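Local coordinates for putative cell adhesion protein (Bacteroides thetaiotaomicron, PDB 4DGU), which is a putative cell adhesion protein of the fimbrillin-like family, probably a building block of pili on this gut bacterium, and binds zinc ions, at residues R127-D139 and L220-K233. Residues are numbered along the deposited sequence; the frame is centred on the assembly and turned at random.
Sequences RMTVPVIILDEND and LKAGSTLSVRLSKK. With ZN (zinc ion), chain E.
Strands 130-135 and 225-230 run parallel, 4.7 Å apart and 19° off alignment, Ile133 and Leu135 each giving its N-H to one residue of the partner and its carbonyl to the residue two further on; Leu135 N to Val228 O, 2.7 Å, is nearly straight at 176°. The beta-branched Val132, Ile133, Ile134 and Val228 suit such extended backbone. On one face Val132 CG1 meets Val228 CG2 at 4.0 Å, and Ile134 CG2, anti to its own N, reaches Leu230 CD1 at 3.7 Å; Leu150 and Val148 of strand 147-159 cover this face, as in the core of a beta-sandwich. On the other, the small Ser227 lets Leu135 CD1 and Ile133 CG1 pack on its CB. A second subunit continues the sheet by pairing antiparallel with 225-230. Before the strands, the type II turn 221-224 puts Gly223 at positive phi, where a side chain would strike the preceding carbonyl, and Gly223 N bonds to Arg127 O (2.9 Å). Near the strand end, Arg229 NE makes a long salt bridge to Asp139 OD1 (3.9 Å), the charged planes 87° apart, while its NH2 pairs with Asp240 of the second subunit; Asp139 OD2 pairs with Arg247 of a fourth. Glu137, extended past Ser231 CB, binds zinc through OE2 at 2.0 Å with Glu199 of the second subunit.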
ATOM      1  N   ARG A 127     -15.153  18.310  -0.074  1.00 35.56           N
ATOM      2  CA  ARG A 127     -15.670  17.928  -1.398  1.00 35.71           C
ATOM      3  C   ARG A 127     -16.186  16.493  -1.217  1.00 39.09           C
ATOM      4  O   ARG A 127     -15.401  15.624  -0.812  1.00 39.46           O
ATOM      5  CB  ARG A 127     -14.619  18.057  -2.516  1.00 33.61           C
ATOM      6  CG  ARG A 127     -15.154  17.740  -3.923  1.00 34.81           C
ATOM      7  CD  ARG A 127     -14.213  18.181  -5.026  1.00 36.24           C
ATOM      8  NE  ARG A 127     -14.254  19.630  -5.249  1.00 51.10           N
ATOM      9  CZ  ARG A 127     -13.316  20.501  -4.866  1.00 57.39           C
ATOM     10  NH1 ARG A 127     -12.215  20.082  -4.270  1.00 35.53           N
ATOM     11  NH2 ARG A 127     -13.466  21.798  -5.107  1.00 46.67           N
HETATM   12  N   MSE A 128     -17.512  16.274  -1.409  1.00 33.98           N
HETATM   13  CA  MSE A 128     -18.195  14.984  -1.172  1.00 33.27           C
HETATM   14  C   MSE A 128     -18.148  14.073  -2.395  1.00 41.00           C
HETATM   15  O   MSE A 128     -18.314  12.853  -2.260  1.00 40.73           O
HETATM   16  CB  MSE A 128     -19.648  15.186  -0.705  1.00 35.12           C
HETATM   17  CG  MSE A 128     -19.821  16.268   0.377  1.00 40.69           C
HETATM   18 SE   MSE A 128     -18.586  16.095   1.876  0.75 47.83          SE
HETATM   19  CE  MSE A 128     -19.174  14.350   2.659  1.00 44.27           C
ATOM     20  N   THR A 129     -17.923  14.675  -3.583  1.00 38.65           N
ATOM     21  CA  THR A 129     -17.718  13.987  -4.857  1.00 38.86           C
ATOM     22  C   THR A 129     -16.191  13.836  -5.079  1.00 41.44           C
ATOM     23  O   THR A 129     -15.395  14.378  -4.294  1.00 40.58           O
ATOM     24  CB  THR A 129     -18.412  14.722  -5.991  1.00 45.12           C
ATOM     25  OG1 THR A 129     -18.036  16.096  -5.901  1.00 42.23           O
ATOM     26  CG2 THR A 129     -19.945  14.578  -5.948  1.00 43.53           C
ATOM     27  N   VAL A 130     -15.784  13.099  -6.141  1.00 36.91           N
ATOM     28  CA  VAL A 130     -14.381  12.788  -6.415  1.00 35.84           C
ATOM     29  C   VAL A 130     -13.951  13.406  -7.768  1.00 40.31           C
ATOM     30  O   VAL A 130     -14.391  12.908  -8.800  1.00 41.46           O
ATOM     31  CB  VAL A 130     -14.123  11.233  -6.358  1.00 38.18           C
ATOM     32  CG1 VAL A 130     -12.662  10.873  -6.638  1.00 35.93           C
ATOM     33  CG2 VAL A 130     -14.576  10.636  -5.014  1.00 37.67           C
ATOM     34  N   PRO A 131     -13.115  14.479  -7.804  1.00 36.53           N
ATOM     35  CA  PRO A 131     -12.669  15.016  -9.105  1.00 37.30           C
ATOM     36  C   PRO A 131     -11.755  14.048  -9.843  1.00 44.58           C
ATOM     37  O   PRO A 131     -11.034  13.235  -9.234  1.00 43.42           O
ATOM     38  CB  PRO A 131     -11.900  16.296  -8.743  1.00 38.37           C
ATOM     39  CG  PRO A 131     -12.086  16.521  -7.313  1.00 40.96           C
ATOM     40  CD  PRO A 131     -12.511  15.231  -6.688  1.00 36.95           C
ATOM     41  N   VAL A 132     -11.802  14.130 -11.168  1.00 42.88           N
ATOM     42  CA  VAL A 132     -11.002  13.294 -12.058  1.00 42.95           C
ATOM     43  C   VAL A 132     -10.087  14.204 -12.882  1.00 47.66           C
ATOM     44  O   VAL A 132     -10.573  15.125 -13.548  1.00 46.37           O
ATOM     45  CB  VAL A 132     -11.878  12.375 -12.972  1.00 46.72           C
ATOM     46  CG1 VAL A 132     -11.001  11.381 -13.739  1.00 46.34           C
ATOM     47  CG2 VAL A 132     -12.946  11.636 -12.166  1.00 45.87           C
ATOM     48  N   ILE A 133      -8.769  13.945 -12.830  1.00 46.01           N
ATOM     49  CA  ILE A 133      -7.803  14.721 -13.612  1.00 46.60           C
ATOM     50  C   ILE A 133      -7.096  13.820 -14.609  1.00 48.48           C
ATOM     51  O   ILE A 133      -6.723  12.700 -14.271  1.00 47.46           O
ATOM     52  CB  ILE A 133      -6.793  15.528 -12.747  1.00 49.60           C
ATOM     53  CG1 ILE A 133      -5.928  14.626 -11.838  1.00 49.59           C
ATOM     54  CG2 ILE A 133      -7.527  16.605 -11.929  1.00 51.79           C
ATOM     55  CD1 ILE A 133      -4.770  15.338 -11.204  1.00 61.82           C
ATOM     56  N   ILE A 134      -6.918  14.318 -15.833  1.00 45.54           N
ATOM     57  CA  ILE A 134      -6.201  13.618 -16.910  1.00 45.04           C
ATOM     58  C   ILE A 134      -4.792  14.181 -16.981  1.00 48.52           C
ATOM     59  O   ILE A 134      -4.597  15.385 -17.203  1.00 46.78           O
ATOM     60  CB  ILE A 134      -6.884  13.653 -18.319  1.00 48.50           C
ATOM     61  CG1 ILE A 134      -8.405  13.390 -18.237  1.00 48.04           C
ATOM     62  CG2 ILE A 134      -6.185  12.652 -19.299  1.00 46.34           C
ATOM     63  CD1 ILE A 134      -9.171  13.772 -19.547  1.00 53.04           C
ATOM     64  N   LEU A 135      -3.812  13.295 -16.808  1.00 45.87           N
ATOM     65  CA  LEU A 135      -2.405  13.692 -16.835  1.00 46.12           C
ATOM     66  C   LEU A 135      -1.637  12.930 -17.890  1.00 52.16           C
ATOM     67  O   LEU A 135      -1.975  11.783 -18.219  1.00 52.50           O
ATOM     68  CB  LEU A 135      -1.744  13.479 -15.444  1.00 44.14           C
ATOM     69  CG  LEU A 135      -2.511  13.988 -14.225  1.00 47.10           C
ATOM     70  CD1 LEU A 135      -2.052  13.292 -12.970  1.00 46.33           C
ATOM     71  CD2 LEU A 135      -2.431  15.491 -14.106  1.00 46.08           C
ATOM     72  N   ASP A 136      -0.575  13.556 -18.405  1.00 50.12           N
ATOM     73  CA  ASP A 136       0.322  12.888 -19.340  1.00 50.77           C
ATOM     74  C   ASP A 136       1.300  12.013 -18.504  1.00 54.53           C
ATOM     75  O   ASP A 136       1.150  11.918 -17.285  1.00 51.71           O
ATOM     76  CB  ASP A 136       1.041  13.921 -20.257  1.00 54.27           C
ATOM     77  CG  ASP A 136       2.040  14.876 -19.613  1.00 65.92           C
ATOM     78  OD1 ASP A 136       2.489  14.602 -18.473  1.00 65.96           O
ATOM     79  OD2 ASP A 136       2.417  15.868 -20.270  1.00 75.21           O
ATOM     80  N   GLU A 137       2.309  11.424 -19.146  1.00 55.39           N
ATOM     81  CA  GLU A 137       3.329  10.554 -18.536  1.00 54.99           C
ATOM     82  C   GLU A 137       4.124  11.239 -17.404  1.00 61.26           C
ATOM     83  O   GLU A 137       4.609  10.551 -16.498  1.00 61.39           O
ATOM     84  CB  GLU A 137       4.303  10.122 -19.623  1.00 57.33           C
ATOM     85  CG  GLU A 137       4.988   8.808 -19.352  1.00 67.90           C
ATOM     86  CD  GLU A 137       5.860   8.316 -20.490  1.00 92.58           C
ATOM     87  OE1 GLU A 137       5.430   8.367 -21.668  1.00 87.46           O
ATOM     88  OE2 GLU A 137       6.978   7.840 -20.188  1.00 94.55           O
ATOM     89  N   ASN A 138       4.261  12.578 -17.467  1.00 57.76           N
ATOM     90  CA  ASN A 138       5.029  13.378 -16.530  1.00 57.53           C
ATOM     91  C   ASN A 138       4.168  14.111 -15.483  1.00 61.91           C
ATOM     92  O   ASN A 138       4.671  15.055 -14.869  1.00 62.49           O
ATOM     93  CB  ASN A 138       5.870  14.399 -17.317  1.00 62.28           C
ATOM     94  CG  ASN A 138       6.808  13.765 -18.312  1.00 77.92           C
ATOM     95  OD1 ASN A 138       7.678  12.963 -17.950  1.00 68.77           O
ATOM     96  ND2 ASN A 138       6.616  14.074 -19.589  1.00 70.60           N
ATOM     97  N   ASP A 139       2.914  13.661 -15.215  1.00 57.39           N
ATOM     98  CA  ASP A 139       1.991  14.269 -14.234  1.00 56.94           C
ATOM     99  C   ASP A 139       1.528  15.675 -14.641  1.00 59.34           C
ATOM    100  O   ASP A 139       0.919  16.381 -13.826  1.00 57.65           O
ATOM    101  CB  ASP A 139       2.582  14.330 -12.795  1.00 59.14           C
ATOM    102  CG  ASP A 139       2.501  13.046 -11.988  1.00 72.86           C
ATOM    103  OD1 ASP A 139       1.674  12.170 -12.344  1.00 72.32           O
ATOM    104  OD2 ASP A 139       3.253  12.927 -10.978  1.00 81.01           O
ATOM    105  N   LEU A 220     -12.920   4.989  -2.914  1.00 44.31           N
ATOM    106  CA  LEU A 220     -13.047   6.445  -2.964  1.00 43.84           C
ATOM    107  C   LEU A 220     -14.075   6.982  -1.993  1.00 51.21           C
ATOM    108  O   LEU A 220     -15.130   6.379  -1.799  1.00 54.26           O
ATOM    109  CB  LEU A 220     -13.384   6.927  -4.377  1.00 44.37           C
ATOM    110  CG  LEU A 220     -12.443   6.458  -5.531  1.00 47.49           C
ATOM    111  CD1 LEU A 220     -13.110   6.712  -6.868  1.00 48.26           C
ATOM    112  CD2 LEU A 220     -11.062   7.129  -5.467  1.00 44.04           C
ATOM    113  N   LYS A 221     -13.737   8.105  -1.348  1.00 45.35           N
ATOM    114  CA  LYS A 221     -14.582   8.790  -0.382  1.00 43.65           C
ATOM    115  C   LYS A 221     -14.463  10.315  -0.602  1.00 44.66           C
ATOM    116  O   LYS A 221     -13.796  10.751  -1.538  1.00 43.42           O
ATOM    117  CB  LYS A 221     -14.171   8.398   1.056  1.00 45.79           C
ATOM    118  CG  LYS A 221     -14.284   6.914   1.422  1.00 50.53           C
ATOM    119  CD  LYS A 221     -15.716   6.451   1.645  1.00 57.10           C
ATOM    120  CE  LYS A 221     -15.831   4.953   1.719  1.00 60.04           C
ATOM    121  NZ  LYS A 221     -15.299   4.408   2.992  1.00 71.20           N
ATOM    122  N   ALA A 222     -15.122  11.119   0.245  1.00 39.69           N
ATOM    123  CA  ALA A 222     -15.019  12.571   0.210  1.00 37.84           C
ATOM    124  C   ALA A 222     -13.551  12.972   0.410  1.00 39.23           C
ATOM    125  O   ALA A 222     -12.842  12.374   1.243  1.00 35.84           O
ATOM    126  CB  ALA A 222     -15.892  13.182   1.291  1.00 37.83           C
ATOM    127  N   GLY A 223     -13.113  13.933  -0.399  1.00 35.86           N
ATOM    128  CA  GLY A 223     -11.746  14.443  -0.368  1.00 34.70           C
ATOM    129  C   GLY A 223     -10.808  13.733  -1.322  1.00 36.89           C
ATOM    130  O   GLY A 223      -9.669  14.171  -1.470  1.00 37.24           O
ATOM    131  N   SER A 224     -11.263  12.623  -1.951  1.00 31.64           N
ATOM    132  CA  SER A 224     -10.470  11.796  -2.871  1.00 32.28           C
ATOM    133  C   SER A 224     -10.306  12.445  -4.213  1.00 37.94           C
ATOM    134  O   SER A 224     -11.154  13.226  -4.665  1.00 35.42           O
ATOM    135  CB  SER A 224     -11.101  10.414  -3.086  1.00 34.90           C
ATOM    136  OG  SER A 224     -10.879   9.484  -2.038  1.00 42.08           O
ATOM    137  N   THR A 225      -9.233  12.059  -4.879  1.00 37.34           N
ATOM    138  CA  THR A 225      -8.957  12.496  -6.235  1.00 38.61           C
ATOM    139  C   THR A 225      -8.597  11.266  -7.019  1.00 42.86           C
ATOM    140  O   THR A 225      -7.965  10.357  -6.495  1.00 40.48           O
ATOM    141  CB  THR A 225      -7.851  13.579  -6.316  1.00 47.52           C
ATOM    142  OG1 THR A 225      -8.022  14.539  -5.272  1.00 49.52           O
ATOM    143  CG2 THR A 225      -7.850  14.293  -7.653  1.00 45.09           C
ATOM    144  N   LEU A 226      -8.993  11.256  -8.274  1.00 42.70           N
ATOM    145  CA  LEU A 226      -8.741  10.190  -9.222  1.00 42.98           C
ATOM    146  C   LEU A 226      -7.908  10.729 -10.360  1.00 46.12           C
ATOM    147  O   LEU A 226      -8.223  11.777 -10.910  1.00 47.14           O
ATOM    148  CB  LEU A 226     -10.107   9.679  -9.717  1.00 44.46           C
ATOM    149  CG  LEU A 226     -10.217   8.226 -10.182  1.00 51.16           C
ATOM    150  CD1 LEU A 226      -9.696   7.215  -9.094  1.00 51.06           C
ATOM    151  CD2 LEU A 226     -11.657   7.932 -10.567  1.00 54.58           C
ATOM    152  N   SER A 227      -6.806  10.068 -10.675  1.00 43.89           N
ATOM    153  CA  SER A 227      -5.969  10.502 -11.784  1.00 44.49           C
ATOM    154  C   SER A 227      -5.928   9.459 -12.882  1.00 48.01           C
ATOM    155  O   SER A 227      -5.879   8.256 -12.624  1.00 46.57           O
ATOM    156  CB  SER A 227      -4.561  10.861 -11.330  1.00 47.45           C
ATOM    157  OG  SER A 227      -3.892   9.756 -10.757  1.00 62.22           O
ATOM    158  N   VAL A 228      -6.063   9.939 -14.110  1.00 45.71           N
ATOM    159  CA  VAL A 228      -5.946   9.131 -15.300  1.00 46.66           C
ATOM    160  C   VAL A 228      -4.596   9.545 -15.878  1.00 51.80           C
ATOM    161  O   VAL A 228      -4.438  10.698 -16.290  1.00 53.08           O
ATOM    162  CB  VAL A 228      -7.143   9.276 -16.273  1.00 50.81           C
ATOM    163  CG1 VAL A 228      -6.930   8.475 -17.547  1.00 49.66           C
ATOM    164  CG2 VAL A 228      -8.458   8.893 -15.603  1.00 50.41           C
ATOM    165  N   ARG A 229      -3.590   8.648 -15.765  1.00 47.76           N
ATOM    166  CA  ARG A 229      -2.212   8.875 -16.238  1.00 47.79           C
ATOM    167  C   ARG A 229      -1.913   8.080 -17.516  1.00 46.87           C
ATOM    168  O   ARG A 229      -1.681   6.874 -17.481  1.00 43.85           O
ATOM    169  CB  ARG A 229      -1.188   8.556 -15.138  1.00 49.27           C
ATOM    170  CG  ARG A 229       0.076   9.428 -15.231  1.00 61.34           C
ATOM    171  CD  ARG A 229       0.729   9.650 -13.873  1.00 71.19           C
ATOM    172  NE  ARG A 229       0.923   8.400 -13.121  1.00 75.10           N
ATOM    173  CZ  ARG A 229       0.294   8.095 -11.989  1.00 91.37           C
ATOM    174  NH1 ARG A 229      -0.552   8.959 -11.434  1.00 84.85           N
ATOM    175  NH2 ARG A 229       0.523   6.930 -11.389  1.00 70.00           N
ATOM    176  N   LEU A 230      -1.963   8.785 -18.650  1.00 44.66           N
ATOM    177  CA  LEU A 230      -1.764   8.248 -19.992  1.00 45.73           C
ATOM    178  C   LEU A 230      -0.295   8.068 -20.300  1.00 47.37           C
ATOM    179  O   LEU A 230       0.502   8.957 -20.019  1.00 46.52           O
ATOM    180  CB  LEU A 230      -2.414   9.169 -21.066  1.00 47.66           C
ATOM    181  CG  LEU A 230      -3.801   9.743 -20.772  1.00 52.04           C
ATOM    182  CD1 LEU A 230      -4.184  10.790 -21.800  1.00 53.89           C
ATOM    183  CD2 LEU A 230      -4.825   8.661 -20.675  1.00 53.05           C
ATOM    184  N   SER A 231       0.060   6.905 -20.877  1.00 43.84           N
ATOM    185  CA  SER A 231       1.415   6.560 -21.310  1.00 44.26           C
ATOM    186  C   SER A 231       1.413   5.277 -22.115  1.00 51.47           C
ATOM    187  O   SER A 231       0.386   4.582 -22.194  1.00 50.93           O
ATOM    188  CB  SER A 231       2.371   6.410 -20.130  1.00 45.85           C
ATOM    189  OG  SER A 231       2.096   5.242 -19.380  1.00 60.08           O
ATOM    190  N   LYS A 232       2.592   4.935 -22.669  1.00 48.36           N
ATOM    191  CA  LYS A 232       2.769   3.690 -23.409  1.00 48.48           C
ATOM    192  C   LYS A 232       3.573   2.685 -22.548  1.00 50.55           C
ATOM    193  O   LYS A 232       3.833   1.572 -23.006  1.00 50.82           O
ATOM    194  CB  LYS A 232       3.448   3.953 -24.768  1.00 52.23           C
ATOM    195  CG  LYS A 232       2.692   4.925 -25.685  1.00 66.07           C
ATOM    196  CD  LYS A 232       3.395   5.111 -27.027  1.00 77.44           C
ATOM    197  CE  LYS A 232       2.615   5.989 -27.971  1.00 85.43           C
ATOM    198  NZ  LYS A 232       3.206   5.984 -29.340  1.00 95.50           N
ATOM    199  N   LYS A 233       3.887   3.067 -21.274  1.00 43.91           N
ATOM    200  CA  LYS A 233       4.681   2.295 -20.292  1.00 42.39           C
ATOM    201  C   LYS A 233       4.197   0.863 -20.044  1.00 44.88           C
ATOM    202  O   LYS A 233       4.988  -0.001 -19.690  1.00 43.48           O
ATOM    203  CB  LYS A 233       4.671   3.003 -18.928  1.00 44.51           C
ATOM    204  CG  LYS A 233       5.634   4.146 -18.729  1.00 49.65           C
ATOM    205  CD  LYS A 233       5.402   4.723 -17.320  1.00 57.04           C
ATOM    206  CE  LYS A 233       6.149   5.999 -17.017  1.00 65.72           C
ATOM    207  NZ  LYS A 233       7.604   5.775 -16.858  1.00 64.28           N
TER
HETATM  208 ZN    ZN E 303       7.705   6.215 -21.131  1.00 71.23          ZN
HETATM  209  O   HOH W   1       1.575  10.639 -21.879  1.00 65.08           O
HETATM  210  O   HOH W   2       6.424   5.005 -22.203  1.00 32.20           O